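Side-chain contacts in bacteriocin (Pseudomonas syringae pv. tomato, PDB 4FZL), which probably kills competing bacteria by degrading the cell-wall precursor lipid II, as a calcium-binding phosphatase of the colicin M family: residues A[39-42]-A[43-47]; A[49-52]-A[53-57]; A[58-61]-A[62-66]; A[82-85]-A[86-90]. All blocks are in the same frame, centred on the assembly; numbering follows the deposited sequence.

Interaction 1 (A[39-42]-A[43-47]); sequences SKVA and LKTFA
In Thr45 the hydroxyl OG1 lies beside the residue's own backbone N and anti to its carbonyl carbon (chi1 -59°), and this swings it back toward Val41, one turn earlier in helix 37-54. Phe46 takes almost the same first torsion (-58°), which folds its ring back over the carbonyl of Ala42. Thr45 OG1 donates to Val41 O at 2.8 Å, reaching it from well out of the carbonyl plane. The regular helical bond from Thr45 N to the same Val41 O, 2.9 Å long, arrives from the opposite face, so one oxygen is gripped by two donors of a single residue. Ala42 O accepts from Phe46 N at 2.8 Å and at the same time stands 3.2 Å above the plane of the Phe46 ring, displaced toward the rim near CG and CD1. The far end of that ring, CZ, rests 4.1 Å from Ala42 CB. Lys44 begins in the same way: its CG passes 3.6 Å from Lys40 O, then the chain bends and carries NZ to the backbone oxygens of Glu78 and Ile81, while Phe106 offers a cation-pi partner. Around this turn, Tyr17 and Phe98 meet the Phe46 ring edge-to-face, and Thr45 packs on Leu10 of helix 5-12 and Ile66 of helix 59-70. The buried threonine hydroxyl is thus satisfied inside its own helix. Its polar group is turned onto the backbone, and CG2 serves as an apolar surface for the neighbouring helix.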
ATOM      1  N   SER A  39      16.770  -2.365 -13.352  1.00 20.56           N
ATOM      2  CA  SER A  39      16.098  -1.885 -12.157  1.00 19.35           C
ATOM      3  C   SER A  39      14.739  -1.232 -12.410  1.00 18.73           C
ATOM      4  O   SER A  39      13.727  -1.482 -11.684  1.00 22.50           O
ATOM      5  CB  SER A  39      16.978  -0.898 -11.367  1.00 24.35           C
ATOM      6  OG  SER A  39      18.126  -1.465 -10.884  1.00 24.77           O
ATOM      7  N   LYS A  40      14.680  -0.421 -13.460  1.00 20.51           N
ATOM      8  CA  LYS A  40      13.442   0.328 -13.786  1.00 20.88           C
ATOM      9  C   LYS A  40      12.422  -0.641 -14.300  1.00 19.03           C
ATOM     10  O   LYS A  40      11.239  -0.574 -13.946  1.00 21.12           O
ATOM     11  CB  LYS A  40      13.730   1.450 -14.762  1.00 24.32           C
ATOM     12  CG  LYS A  40      14.503   2.629 -14.138  1.00 24.36           C
ATOM     13  CD  LYS A  40      14.771   3.676 -15.196  1.00 33.01           C
ATOM     14  CE  LYS A  40      15.846   4.674 -14.807  1.00 37.04           C
ATOM     15  NZ  LYS A  40      16.357   5.464 -15.964  1.00 42.44           N
ATOM     16  N   VAL A  41      12.891  -1.569 -15.121  1.00 18.73           N
ATOM     17  CA  VAL A  41      11.943  -2.575 -15.671  1.00 19.87           C
ATOM     18  C   VAL A  41      11.419  -3.525 -14.516  1.00 16.79           C
ATOM     19  O   VAL A  41      10.208  -3.821 -14.456  1.00 19.37           O
ATOM     20  CB  VAL A  41      12.549  -3.426 -16.814  1.00 20.62           C
ATOM     21  CG1 VAL A  41      11.623  -4.602 -17.226  1.00 19.19           C
ATOM     22  CG2 VAL A  41      12.828  -2.512 -17.999  1.00 20.87           C
ATOM     23  N   ALA A  42      12.303  -3.937 -13.593  1.00 18.99           N
ATOM     24  CA  ALA A  42      11.870  -4.670 -12.404  1.00 20.71           C
ATOM     25  C   ALA A  42      10.809  -3.882 -11.624  1.00 18.21           C
ATOM     26  O   ALA A  42       9.744  -4.398 -11.299  1.00 20.47           O
ATOM     27  CB  ALA A  42      13.061  -5.133 -11.515  1.00 20.30           C
ATOM     28  N   LEU A  43      11.070  -2.590 -11.366  1.00 19.28           N
ATOM     29  CA  LEU A  43      10.178  -1.816 -10.535  1.00 21.75           C
ATOM     30  C   LEU A  43       8.793  -1.695 -11.196  1.00 18.67           C
ATOM     31  O   LEU A  43       7.747  -1.842 -10.553  1.00 20.75           O
ATOM     32  CB  LEU A  43      10.803  -0.442 -10.275  1.00 22.63           C
ATOM     33  CG  LEU A  43       9.968   0.454  -9.366  1.00 23.65           C
ATOM     34  CD1 LEU A  43       9.651  -0.162  -8.006  1.00 23.60           C
ATOM     35  CD2 LEU A  43      10.705   1.780  -9.140  1.00 26.56           C
ATOM     36  N   LYS A  44       8.785  -1.423 -12.514  1.00 19.56           N
ATOM     37  CA  LYS A  44       7.547  -1.403 -13.231  1.00 20.12           C
ATOM     38  C   LYS A  44       6.779  -2.736 -13.289  1.00 21.71           C
ATOM     39  O   LYS A  44       5.552  -2.770 -13.266  1.00 21.90           O
ATOM     40  CB  LYS A  44       7.743  -0.758 -14.623  1.00 19.45           C
ATOM     41  CG  LYS A  44       7.996   0.740 -14.635  1.00 22.01           C
ATOM     42  CD  LYS A  44       8.018   1.435 -16.002  1.00 30.86           C
ATOM     43  CE  LYS A  44       9.318   1.254 -16.663  1.00 26.99           C
ATOM     44  NZ  LYS A  44       9.273   1.971 -17.999  1.00 26.09           N
ATOM     45  N   THR A  45       7.541  -3.826 -13.326  1.00 20.13           N
ATOM     46  CA  THR A  45       6.947  -5.149 -13.288  1.00 20.31           C
ATOM     47  C   THR A  45       6.306  -5.366 -11.903  1.00 18.69           C
ATOM     48  O   THR A  45       5.225  -5.973 -11.825  1.00 21.22           O
ATOM     49  CB  THR A  45       7.986  -6.241 -13.626  1.00 21.07           C
ATOM     50  OG1 THR A  45       8.504  -5.976 -14.928  1.00 21.65           O
ATOM     51  CG2 THR A  45       7.420  -7.732 -13.480  1.00 21.36           C
ATOM     52  N   PHE A  46       7.026  -4.954 -10.822  1.00 18.93           N
ATOM     53  CA  PHE A  46       6.425  -5.087  -9.498  1.00 17.64           C
ATOM     54  C   PHE A  46       5.072  -4.344  -9.459  1.00 18.22           C
ATOM     55  O   PHE A  46       4.106  -4.834  -8.836  1.00 22.29           O
ATOM     56  CB  PHE A  46       7.308  -4.538  -8.379  1.00 17.86           C
ATOM     57  CG  PHE A  46       8.680  -5.127  -8.248  1.00 19.50           C
ATOM     58  CD1 PHE A  46       9.023  -6.390  -8.732  1.00 22.20           C
ATOM     59  CD2 PHE A  46       9.656  -4.389  -7.641  1.00 21.25           C
ATOM     60  CE1 PHE A  46      10.295  -6.841  -8.639  1.00 24.34           C
ATOM     61  CE2 PHE A  46      10.948  -4.881  -7.468  1.00 23.64           C
ATOM     62  CZ  PHE A  46      11.257  -6.124  -7.996  1.00 21.95           C
ATOM     63  N   ALA A  47       5.067  -3.113 -10.003  1.00 20.00           N
ATOM     64  CA  ALA A  47       3.817  -2.400  -9.937  1.00 18.54           C
ATOM     65  C   ALA A  47       2.707  -3.073 -10.730  1.00 17.92           C
ATOM     66  O   ALA A  47       1.551  -3.092 -10.316  1.00 21.90           O
ATOM     67  CB  ALA A  47       4.073  -1.042 -10.503  1.00 19.54           C
TER

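Interaction 2 (A[49-52]-A[53-57]); sequences ADQR and EAEGR
Helix 37-54 ends in a Schellman motif, in which Arg57 turns back onto Arg52. Arg57 N donates to Arg52 O at 3.0 Å, and one step inside it Gly56 N bonds to Glu53 O, also at 3.0 Å. Gly56 makes the reversal with a positive phi of 109°, a conformation that glycine adopts readily. The aliphatic roots of the two arginines lie together over the turn, Arg52 CB 4.1 Å from Arg57 CG. On another side of the helix Gln51 bends at chi2 and sends NE2 nearly straight to Glu55 OE2, 3.1 Å away. The oxygen lies in the amide plane but is met from above the carboxylate plane, the two planes being turned 72° apart; Gln51 OE1 meanwhile accepts from Val89 N. Asp50 OD1 and Glu53 OE2, 4.3 Å apart, would probably repel one another if both are charged, but a water donates to both, at 2.8 Å to Asp50 OD1 and 2.6 Å to Glu53 OE2, and both oxygens also bond Ser91 OG. Paired backbone bonds closing round a glycine of positive phi are the classic C-terminal cap of an alpha-helix.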
ATOM      1  N   ALA A  49       2.517  -6.308 -11.360  1.00 16.96           N
ATOM      2  CA  ALA A  49       2.147  -7.547 -10.729  1.00 20.76           C
ATOM      3  C   ALA A  49       1.218  -7.239  -9.519  1.00 20.81           C
ATOM      4  O   ALA A  49       0.244  -7.930  -9.249  1.00 21.32           O
ATOM      5  CB  ALA A  49       3.420  -8.288 -10.291  1.00 21.06           C
ATOM      6  N   ASP A  50       1.555  -6.190  -8.770  1.00 19.79           N
ATOM      7  CA  ASP A  50       0.698  -5.777  -7.675  1.00 17.85           C
ATOM      8  C   ASP A  50      -0.689  -5.400  -8.167  1.00 18.83           C
ATOM      9  O   ASP A  50      -1.678  -5.720  -7.528  1.00 20.72           O
ATOM     10  CB  ASP A  50       1.276  -4.554  -6.963  1.00 20.01           C
ATOM     11  CG  ASP A  50       0.509  -4.147  -5.740  1.00 22.89           C
ATOM     12  OD1 ASP A  50       0.620  -4.841  -4.699  1.00 23.12           O
ATOM     13  OD2 ASP A  50      -0.177  -3.154  -5.771  1.00 23.24           O
ATOM     14  N   GLN A  51      -0.757  -4.635  -9.250  1.00 21.35           N
ATOM     15  CA  GLN A  51      -2.031  -4.317  -9.844  1.00 22.16           C
ATOM     16  C   GLN A  51      -2.872  -5.594 -10.158  1.00 21.04           C
ATOM     17  O   GLN A  51      -4.072  -5.667  -9.903  1.00 22.60           O
ATOM     18  CB  GLN A  51      -1.797  -3.424 -11.089  1.00 23.28           C
ATOM     19  CG  GLN A  51      -3.012  -2.930 -11.861  1.00 27.69           C
ATOM     20  CD  GLN A  51      -3.743  -1.853 -11.184  1.00 24.65           C
ATOM     21  OE1 GLN A  51      -3.129  -1.033 -10.552  1.00 25.54           O
ATOM     22  NE2 GLN A  51      -5.053  -1.826 -11.318  1.00 29.36           N
ATOM     23  N   ARG A  52      -2.220  -6.574 -10.777  1.00 22.05           N
ATOM     24  CA  ARG A  52      -2.895  -7.790 -11.047  1.00 21.89           C
ATOM     25  C   ARG A  52      -3.322  -8.574  -9.762  1.00 21.60           C
ATOM     26  O   ARG A  52      -4.413  -9.165  -9.761  1.00 26.63           O
ATOM     27  CB  ARG A  52      -2.103  -8.759 -11.948  1.00 22.57           C
ATOM     28  CG  ARG A  52      -1.870  -8.234 -13.356  1.00 27.78           C
ATOM     29  CD  ARG A  52      -1.341  -9.366 -14.199  1.00 39.88           C
ATOM     30  NE  ARG A  52      -0.983  -8.943 -15.547  1.00 53.18           N
ATOM     31  CZ  ARG A  52      -0.729  -9.790 -16.551  1.00 50.93           C
ATOM     32  NH1 ARG A  52      -0.776 -11.108 -16.359  1.00 58.61           N
ATOM     33  NH2 ARG A  52      -0.395  -9.322 -17.739  1.00 58.95           N
ATOM     34  N   GLU A  53      -2.477  -8.576  -8.728  1.00 21.92           N
ATOM     35  CA  GLU A  53      -2.888  -9.149  -7.451  1.00 23.31           C
ATOM     36  C   GLU A  53      -4.138  -8.388  -6.887  1.00 21.33           C
ATOM     37  O   GLU A  53      -5.046  -9.053  -6.348  1.00 23.12           O
ATOM     38  CB  GLU A  53      -1.750  -9.158  -6.442  1.00 22.52           C
ATOM     39  CG  GLU A  53      -2.041  -9.938  -5.196  1.00 28.83           C
ATOM     40  CD  GLU A  53      -0.856 -10.014  -4.214  1.00 28.38           C
ATOM     41  OE1 GLU A  53      -0.732 -11.032  -3.496  1.00 37.32           O
ATOM     42  OE2 GLU A  53      -0.059  -9.079  -4.196  1.00 39.96           O
ATOM     43  N   ALA A  54      -4.201  -7.076  -7.087  1.00 21.79           N
ATOM     44  CA  ALA A  54      -5.364  -6.342  -6.618  1.00 22.30           C
ATOM     45  C   ALA A  54      -6.639  -6.767  -7.342  1.00 25.45           C
ATOM     46  O   ALA A  54      -7.741  -6.597  -6.819  1.00 28.20           O
ATOM     47  CB  ALA A  54      -5.201  -4.847  -6.793  1.00 22.40           C
ATOM     48  N   GLU A  55      -6.462  -7.265  -8.548  1.00 28.19           N
ATOM     49  CA  GLU A  55      -7.557  -7.741  -9.416  1.00 30.60           C
ATOM     50  C   GLU A  55      -7.909  -9.172  -9.205  1.00 34.02           C
ATOM     51  O   GLU A  55      -8.780  -9.671  -9.873  1.00 37.38           O
ATOM     52  CB  GLU A  55      -7.235  -7.418 -10.900  1.00 31.80           C
ATOM     53  CG  GLU A  55      -7.233  -5.894 -11.194  1.00 35.82           C
ATOM     54  CD  GLU A  55      -6.460  -5.426 -12.448  1.00 44.78           C
ATOM     55  OE1 GLU A  55      -5.820  -6.254 -13.152  1.00 44.68           O
ATOM     56  OE2 GLU A  55      -6.485  -4.181 -12.726  1.00 37.97           O
ATOM     57  N   GLY A  56      -7.243  -9.823  -8.276  1.00 24.14           N
ATOM     58  CA  GLY A  56      -7.561 -11.167  -7.913  1.00 31.69           C
ATOM     59  C   GLY A  56      -6.558 -12.241  -8.331  1.00 34.80           C
ATOM     60  O   GLY A  56      -6.837 -13.415  -8.116  1.00 35.56           O
ATOM     61  N   ARG A  57      -5.433 -11.848  -8.963  1.00 31.39           N
ATOM     62  CA  ARG A  57      -4.491 -12.848  -9.497  1.00 25.43           C
ATOM     63  C   ARG A  57      -3.463 -13.240  -8.446  1.00 23.07           C
ATOM     64  O   ARG A  57      -3.231 -12.483  -7.487  1.00 27.03           O
ATOM     65  CB  ARG A  57      -3.782 -12.358 -10.741  1.00 29.67           C
ATOM     66  CG  ARG A  57      -4.714 -11.873 -11.858  1.00 32.67           C
ATOM     67  CD  ARG A  57      -5.695 -12.888 -12.471  1.00 40.41           C
ATOM     68  NE  ARG A  57      -6.874 -12.049 -12.824  1.00 78.99           N
ATOM     69  CZ  ARG A  57      -8.065 -11.989 -12.185  1.00 67.61           C
ATOM     70  NH1 ARG A  57      -8.358 -12.813 -11.167  1.00 72.41           N
ATOM     71  NH2 ARG A  57      -9.002 -11.107 -12.587  1.00 83.42           N
TER
HETATM   72  O   HOH W   1       1.822  -7.259  -4.097  1.00 26.52           O

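Interaction 3 (A[58-61]-A[62-66]); sequences DLRT and AYNEI
Asp58 and Ala62 frame the first turn of helix 59-70, with Asp58 as its N-cap. Among the backbone bonds, Ala62 N donates to Asp58 O at 2.9 Å, and the same step is repeated from Tyr63 N to Leu59 O, from Asn64 N to Arg60 O and from Glu65 N to Thr61 O. The cap itself is made by Asp58 OD2, which accepts twice from Thr61. The hydroxyl OG1 comes in at 2.7 Å on the anti lone pair of OD2, whereas the backbone N of Thr61, at 3.1 Å from OD2, approaches from above the carboxylate plane. The carboxylate therefore occupies an amide left without a helical acceptor at this end, where the helix dipole would probably stabilise its negative charge. Apolar contacts are modest: Thr61 CG2 lies 4.3 Å from Glu65 CG, and Arg60 CD approaches the Tyr63 ring obliquely. That ring leans on Thr45 of helix 37-54, and its hydroxyl bonds Leu10 O. The remaining polar link joins Arg60 to Asn64. With CG of Arg60 opposite its main-chain N (chi1 172°) and a bend at chi2, NE is brought across to Asn64 and donates to OD1 at 2.9 Å. OD1 lies at the guanidinium edge and in its plane, although the amide plane is turned 74° from it. NH2 also forms a salt bridge with Asp15, and a water completes the group, accepting from Arg60 NH2 at 2.9 Å and donating to Asn64 OD1 at 2.7 Å.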
ATOM      1  N   ASP A  58      -2.824 -14.390  -8.658  1.00 25.41           N
ATOM      2  CA  ASP A  58      -1.707 -14.845  -7.851  1.00 27.00           C
ATOM      3  C   ASP A  58      -0.458 -13.999  -8.153  1.00 26.15           C
ATOM      4  O   ASP A  58      -0.168 -13.757  -9.323  1.00 23.85           O
ATOM      5  CB  ASP A  58      -1.380 -16.274  -8.275  1.00 30.31           C
ATOM      6  CG  ASP A  58      -0.207 -16.816  -7.548  1.00 29.27           C
ATOM      7  OD1 ASP A  58      -0.261 -16.789  -6.279  1.00 33.63           O
ATOM      8  OD2 ASP A  58       0.760 -17.298  -8.200  1.00 29.88           O
ATOM      9  N   LEU A  59       0.245 -13.473  -7.118  1.00 24.09           N
ATOM     10  CA  LEU A  59       1.380 -12.601  -7.372  1.00 20.68           C
ATOM     11  C   LEU A  59       2.440 -13.213  -8.254  1.00 21.98           C
ATOM     12  O   LEU A  59       2.899 -12.613  -9.233  1.00 22.40           O
ATOM     13  CB  LEU A  59       2.010 -12.063  -6.097  1.00 24.92           C
ATOM     14  CG  LEU A  59       3.014 -10.921  -6.265  1.00 27.47           C
ATOM     15  CD1 LEU A  59       2.436  -9.621  -6.869  1.00 27.05           C
ATOM     16  CD2 LEU A  59       3.696 -10.652  -4.909  1.00 26.63           C
ATOM     17  N   ARG A  60       2.907 -14.382  -7.896  1.00 23.11           N
ATOM     18  CA  ARG A  60       4.041 -14.908  -8.624  1.00 20.90           C
ATOM     19  C   ARG A  60       3.625 -15.228 -10.102  1.00 21.75           C
ATOM     20  O   ARG A  60       4.400 -15.000 -11.033  1.00 21.91           O
ATOM     21  CB  ARG A  60       4.598 -16.161  -7.942  1.00 25.36           C
ATOM     22  CG  ARG A  60       5.683 -16.919  -8.703  1.00 22.00           C
ATOM     23  CD  ARG A  60       6.839 -15.913  -8.994  1.00 23.21           C
ATOM     24  NE  ARG A  60       7.928 -16.590  -9.695  1.00 21.54           N
ATOM     25  CZ  ARG A  60       8.803 -17.409  -9.117  1.00 20.67           C
ATOM     26  NH1 ARG A  60       8.707 -17.690  -7.829  1.00 27.87           N
ATOM     27  NH2 ARG A  60       9.845 -17.959  -9.797  1.00 24.66           N
ATOM     28  N   THR A  61       2.425 -15.787 -10.294  1.00 22.64           N
ATOM     29  CA  THR A  61       1.913 -16.069 -11.621  1.00 21.91           C
ATOM     30  C   THR A  61       1.884 -14.818 -12.418  1.00 19.96           C
ATOM     31  O   THR A  61       2.359 -14.767 -13.564  1.00 22.44           O
ATOM     32  CB  THR A  61       0.528 -16.713 -11.606  1.00 25.39           C
ATOM     33  OG1 THR A  61       0.632 -17.931 -10.828  1.00 26.22           O
ATOM     34  CG2 THR A  61       0.026 -17.074 -13.030  1.00 27.78           C
ATOM     35  N   ALA A  62       1.378 -13.738 -11.813  1.00 21.49           N
ATOM     36  CA  ALA A  62       1.205 -12.378 -12.458  1.00 22.07           C
ATOM     37  C   ALA A  62       2.633 -11.880 -12.870  1.00 20.22           C
ATOM     38  O   ALA A  62       2.890 -11.518 -14.034  1.00 22.96           O
ATOM     39  CB  ALA A  62       0.544 -11.368 -11.539  1.00 22.99           C
ATOM     40  N   TYR A  63       3.550 -11.913 -11.899  1.00 20.33           N
ATOM     41  CA  TYR A  63       4.924 -11.522 -12.128  1.00 20.32           C
ATOM     42  C   TYR A  63       5.535 -12.284 -13.319  1.00 20.31           C
ATOM     43  O   TYR A  63       6.103 -11.679 -14.253  1.00 21.08           O
ATOM     44  CB  TYR A  63       5.753 -11.758 -10.862  1.00 20.56           C
ATOM     45  CG  TYR A  63       7.246 -11.480 -11.071  1.00 19.03           C
ATOM     46  CD1 TYR A  63       7.733 -10.221 -10.803  1.00 20.67           C
ATOM     47  CD2 TYR A  63       8.080 -12.474 -11.537  1.00 20.82           C
ATOM     48  CE1 TYR A  63       9.101  -9.919 -10.949  1.00 23.92           C
ATOM     49  CE2 TYR A  63       9.390 -12.190 -11.737  1.00 20.90           C
ATOM     50  CZ  TYR A  63       9.938 -10.938 -11.478  1.00 22.66           C
ATOM     51  OH  TYR A  63      11.325 -10.681 -11.666  1.00 23.55           O
ATOM     52  N   ASN A  64       5.402 -13.619 -13.239  1.00 21.96           N
ATOM     53  CA  ASN A  64       5.956 -14.471 -14.296  1.00 19.87           C
ATOM     54  C   ASN A  64       5.303 -14.140 -15.677  1.00 19.12           C
ATOM     55  O   ASN A  64       6.024 -14.040 -16.729  1.00 22.09           O
ATOM     56  CB  ASN A  64       5.768 -15.955 -14.024  1.00 20.35           C
ATOM     57  CG  ASN A  64       6.628 -16.490 -12.891  1.00 23.77           C
ATOM     58  OD1 ASN A  64       7.646 -15.937 -12.533  1.00 23.31           O
ATOM     59  ND2 ASN A  64       6.193 -17.624 -12.318  1.00 24.03           N
ATOM     60  N   GLU A  65       3.973 -13.951 -15.681  1.00 22.15           N
ATOM     61  CA  GLU A  65       3.300 -13.631 -16.933  1.00 22.71           C
ATOM     62  C   GLU A  65       3.687 -12.290 -17.517  1.00 20.65           C
ATOM     63  O   GLU A  65       3.786 -12.182 -18.758  1.00 21.68           O
ATOM     64  CB  GLU A  65       1.789 -13.745 -16.804  1.00 25.88           C
ATOM     65  CG  GLU A  65       1.388 -15.215 -16.645  1.00 26.47           C
ATOM     66  CD  GLU A  65       1.711 -16.060 -17.933  1.00 30.16           C
ATOM     67  OE1 GLU A  65       1.324 -15.670 -19.053  1.00 44.68           O
ATOM     68  OE2 GLU A  65       2.346 -17.120 -17.840  1.00 33.60           O
ATOM     69  N   ILE A  66       3.875 -11.268 -16.669  1.00 20.93           N
ATOM     70  CA  ILE A  66       4.346  -9.969 -17.152  1.00 20.73           C
ATOM     71  C   ILE A  66       5.788 -10.110 -17.695  1.00 21.03           C
ATOM     72  O   ILE A  66       6.129  -9.605 -18.778  1.00 21.03           O
ATOM     73  CB  ILE A  66       4.329  -9.009 -15.972  1.00 23.47           C
ATOM     74  CG1 ILE A  66       2.896  -8.686 -15.596  1.00 23.83           C
ATOM     75  CG2 ILE A  66       4.999  -7.718 -16.363  1.00 23.10           C
ATOM     76  CD1 ILE A  66       2.744  -8.205 -14.157  1.00 25.20           C
TER
HETATM   77  O   HOH W   2      10.218 -16.840 -12.433  1.00 27.40           O

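Interaction 4 (A[82-85]-A[86-90]); sequences KYPP and GNHVL
His88 NE2 donates to Pro84 O, four residues back, at 3.1 Å in the conformer described, a nearly straight bond that closes the loop from Pro84 to His88. The carbonyl oxygen lies in the plane of the imidazole, at its edge, yet the nitrogen stands 43° out of the carbonyl plane, so the bond meets the oxygen from above and not on a lone pair. His88 CG is anti to its own carbonyl carbon (chi1 -79°), and this turns the ring inward across the loop. There it forms an offset stack with Tyr83: the planes are only 4° apart and the centroids 4.1 Å. His88 is modelled in two conformers, and one carbon approach to Tyr83 is too short to be real, so the exact geometry of the stack is doubtful, and the bond to Pro84 O likewise holds for one conformer. The ring of Pro84 crosses His88 at about a right angle, its CD lying over the face of Tyr83 that the imidazole also covers. The polar ends of the aromatic pair lead to helix 96-106, where Tyr83 OH bonds His103 ND1 and His88 ND1 bonds His99 NE2. Backbone bonds from His88 to Thr113 tie the far limb of the loop to strand 112-113. The arrangement is a side-chain-to-main-chain closure of an irregular loop containing the Pro84-Pro85 pair, in the connection between helices 59-70 and 96-106.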
ATOM      1  N   LYS A  82       5.497  -0.353 -19.985  1.00 27.11           N
ATOM      2  CA  LYS A  82       5.008   1.020 -19.710  1.00 27.96           C
ATOM      3  C   LYS A  82       4.160   1.050 -18.465  1.00 30.06           C
ATOM      4  O   LYS A  82       3.413   0.168 -18.229  1.00 35.42           O
ATOM      5  CB  LYS A  82       4.283   1.576 -20.925  1.00 36.04           C
ATOM      6  CG  LYS A  82       5.280   1.883 -22.057  1.00 45.83           C
ATOM      7  CD  LYS A  82       4.611   2.273 -23.359  1.00 63.03           C
ATOM      8  CE  LYS A  82       5.670   2.653 -24.392  1.00 74.18           C
ATOM      9  NZ  LYS A  82       5.227   2.431 -25.802  1.00 85.97           N
ATOM     10  N   TYR A  83       4.322   2.109 -17.685  1.00 25.54           N
ATOM     11  CA  TYR A  83       3.511   2.337 -16.502  1.00 25.10           C
ATOM     12  C   TYR A  83       2.184   2.848 -17.026  1.00 27.15           C
ATOM     13  O   TYR A  83       2.112   3.963 -17.521  1.00 44.80           O
ATOM     14  CB  TYR A  83       4.221   3.297 -15.555  1.00 24.83           C
ATOM     15  CG  TYR A  83       3.556   3.332 -14.185  1.00 27.19           C
ATOM     16  CD1 TYR A  83       3.846   2.342 -13.259  1.00 27.30           C
ATOM     17  CD2 TYR A  83       2.631   4.280 -13.862  1.00 28.56           C
ATOM     18  CE1 TYR A  83       3.257   2.326 -12.007  1.00 28.32           C
ATOM     19  CE2 TYR A  83       2.028   4.289 -12.584  1.00 26.28           C
ATOM     20  CZ  TYR A  83       2.347   3.296 -11.687  1.00 23.73           C
ATOM     21  OH  TYR A  83       1.706   3.239 -10.454  1.00 28.54           O
ATOM     22  N   PRO A  84       1.104   2.096 -16.827  1.00 27.40           N
ATOM     23  CA  PRO A  84      -0.156   2.416 -17.502  1.00 34.83           C
ATOM     24  C   PRO A  84      -0.828   3.693 -17.037  1.00 37.82           C
ATOM     25  O   PRO A  84      -0.520   4.219 -15.929  1.00 34.83           O
ATOM     26  CB  PRO A  84      -1.019   1.197 -17.193  1.00 45.37           C
ATOM     27  CG  PRO A  84      -0.495   0.639 -15.913  1.00 46.00           C
ATOM     28  CD  PRO A  84       0.928   1.119 -15.740  1.00 36.60           C
ATOM     29  N   PRO A  85      -1.766   4.204 -17.860  1.00 38.56           N
ATOM     30  CA  PRO A  85      -2.267   5.545 -17.650  1.00 45.77           C
ATOM     31  C   PRO A  85      -3.490   5.640 -16.769  1.00 43.80           C
ATOM     32  O   PRO A  85      -3.777   6.715 -16.300  1.00 68.50           O
ATOM     33  CB  PRO A  85      -2.682   5.980 -19.065  1.00 62.23           C
ATOM     34  CG  PRO A  85      -3.188   4.708 -19.686  1.00 60.73           C
ATOM     35  CD  PRO A  85      -2.312   3.613 -19.104  1.00 57.03           C
ATOM     36  N   GLY A  86      -4.169   4.536 -16.489  1.00 47.16           N
ATOM     37  CA  GLY A  86      -5.470   4.608 -15.794  1.00 50.24           C
ATOM     38  C   GLY A  86      -5.547   4.455 -14.281  1.00 57.68           C
ATOM     39  O   GLY A  86      -4.867   5.145 -13.520  1.00 46.60           O
ATOM     40  N   ASN A  87      -6.478   3.621 -13.832  1.00 43.38           N
ATOM     41  CA  ASN A  87      -6.805   3.590 -12.437  1.00 29.69           C
ATOM     42  C   ASN A  87      -5.893   2.582 -11.684  1.00 31.94           C
ATOM     43  O   ASN A  87      -6.133   1.394 -11.681  1.00 36.93           O
ATOM     44  CB  ASN A  87      -8.295   3.223 -12.245  1.00 55.81           C
ATOM     45  CG  ASN A  87      -9.266   4.385 -12.549  1.00 59.74           C
ATOM     46  OD1 ASN A  87      -8.928   5.376 -13.228  1.00 72.35           O
ATOM     47  ND2 ASN A  87     -10.499   4.254 -12.050  1.00 73.09           N
ATOM     48  N   HIS A  88      -4.849   3.067 -11.015  1.00 25.17           N
ATOM     49  CA  HIS A  88      -3.985   2.163 -10.245  0.50 19.94           C
ATOM     50  C   HIS A  88      -4.604   1.824  -8.934  1.00 24.58           C
ATOM     51  O   HIS A  88      -5.178   2.673  -8.259  1.00 23.45           O
ATOM     52  CB  HIS A  88      -2.602   2.797  -9.995  0.50 21.44           C
ATOM     53  CG  HIS A  88      -1.706   2.700 -11.187  0.50 21.99           C
ATOM     54  ND1 HIS A  88      -0.771   1.721 -11.335  0.50 26.54           N
ATOM     55  CD2 HIS A  88      -1.669   3.478 -12.348  0.50 21.26           C
ATOM     56  CE1 HIS A  88      -0.162   1.876 -12.523  0.50 25.00           C
ATOM     57  NE2 HIS A  88      -0.737   2.927 -13.165  0.50 25.68           N
ATOM     58  N   VAL A  89      -4.407   0.597  -8.523  1.00 23.56           N
ATOM     59  CA  VAL A  89      -4.964   0.059  -7.322  1.00 21.72           C
ATOM     60  C   VAL A  89      -3.856  -0.740  -6.643  1.00 22.28           C
ATOM     61  O   VAL A  89      -3.262  -1.654  -7.220  1.00 21.38           O
ATOM     62  CB  VAL A  89      -6.149  -0.892  -7.618  1.00 25.21           C
ATOM     63  CG1 VAL A  89      -6.741  -1.414  -6.294  1.00 24.59           C
ATOM     64  CG2 VAL A  89      -7.228  -0.153  -8.451  1.00 26.11           C
ATOM     65  N   LEU A  90      -3.713  -0.503  -5.367  1.00 20.47           N
ATOM     66  CA  LEU A  90      -2.806  -1.216  -4.489  1.00 19.42           C
ATOM     67  C   LEU A  90      -3.463  -2.472  -3.860  1.00 20.16           C
ATOM     68  O   LEU A  90      -4.523  -2.442  -3.305  1.00 21.73           O
ATOM     69  CB  LEU A  90      -2.271  -0.357  -3.368  1.00 18.60           C
ATOM     70  CG  LEU A  90      -1.531   0.931  -3.760  1.00 20.36           C
ATOM     71  CD1 LEU A  90      -1.147   1.931  -2.642  1.00 21.44           C
ATOM     72  CD2 LEU A  90      -0.283   0.574  -4.575  1.00 24.08           C
TER

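How the interactions relate
Interactions 1 and 2 follow one another along helix 37-54, their centres 15 Å apart, and interaction 3 begins the next helix, 59-70, packed against both. Thr45 CG2 meets Tyr63 CD1 at 3.7 Å, and farther along Ala49 N lies 3.4 Å from Ile66 CD1, so the two helices form a hairpin whose bend is the Schellman turn and the Asp58 cap. Interaction 4 covers another side of helix 37-54, with Ala47 CB 3.8 Å from Tyr83 CE1 and Asp50 OD2 3.5 Å from Leu90 CA. It stays about 8 Å from interaction 3 at nearest atoms. The side chain of Asp50 lies about 12 Å from that of calcium-binding Leu165.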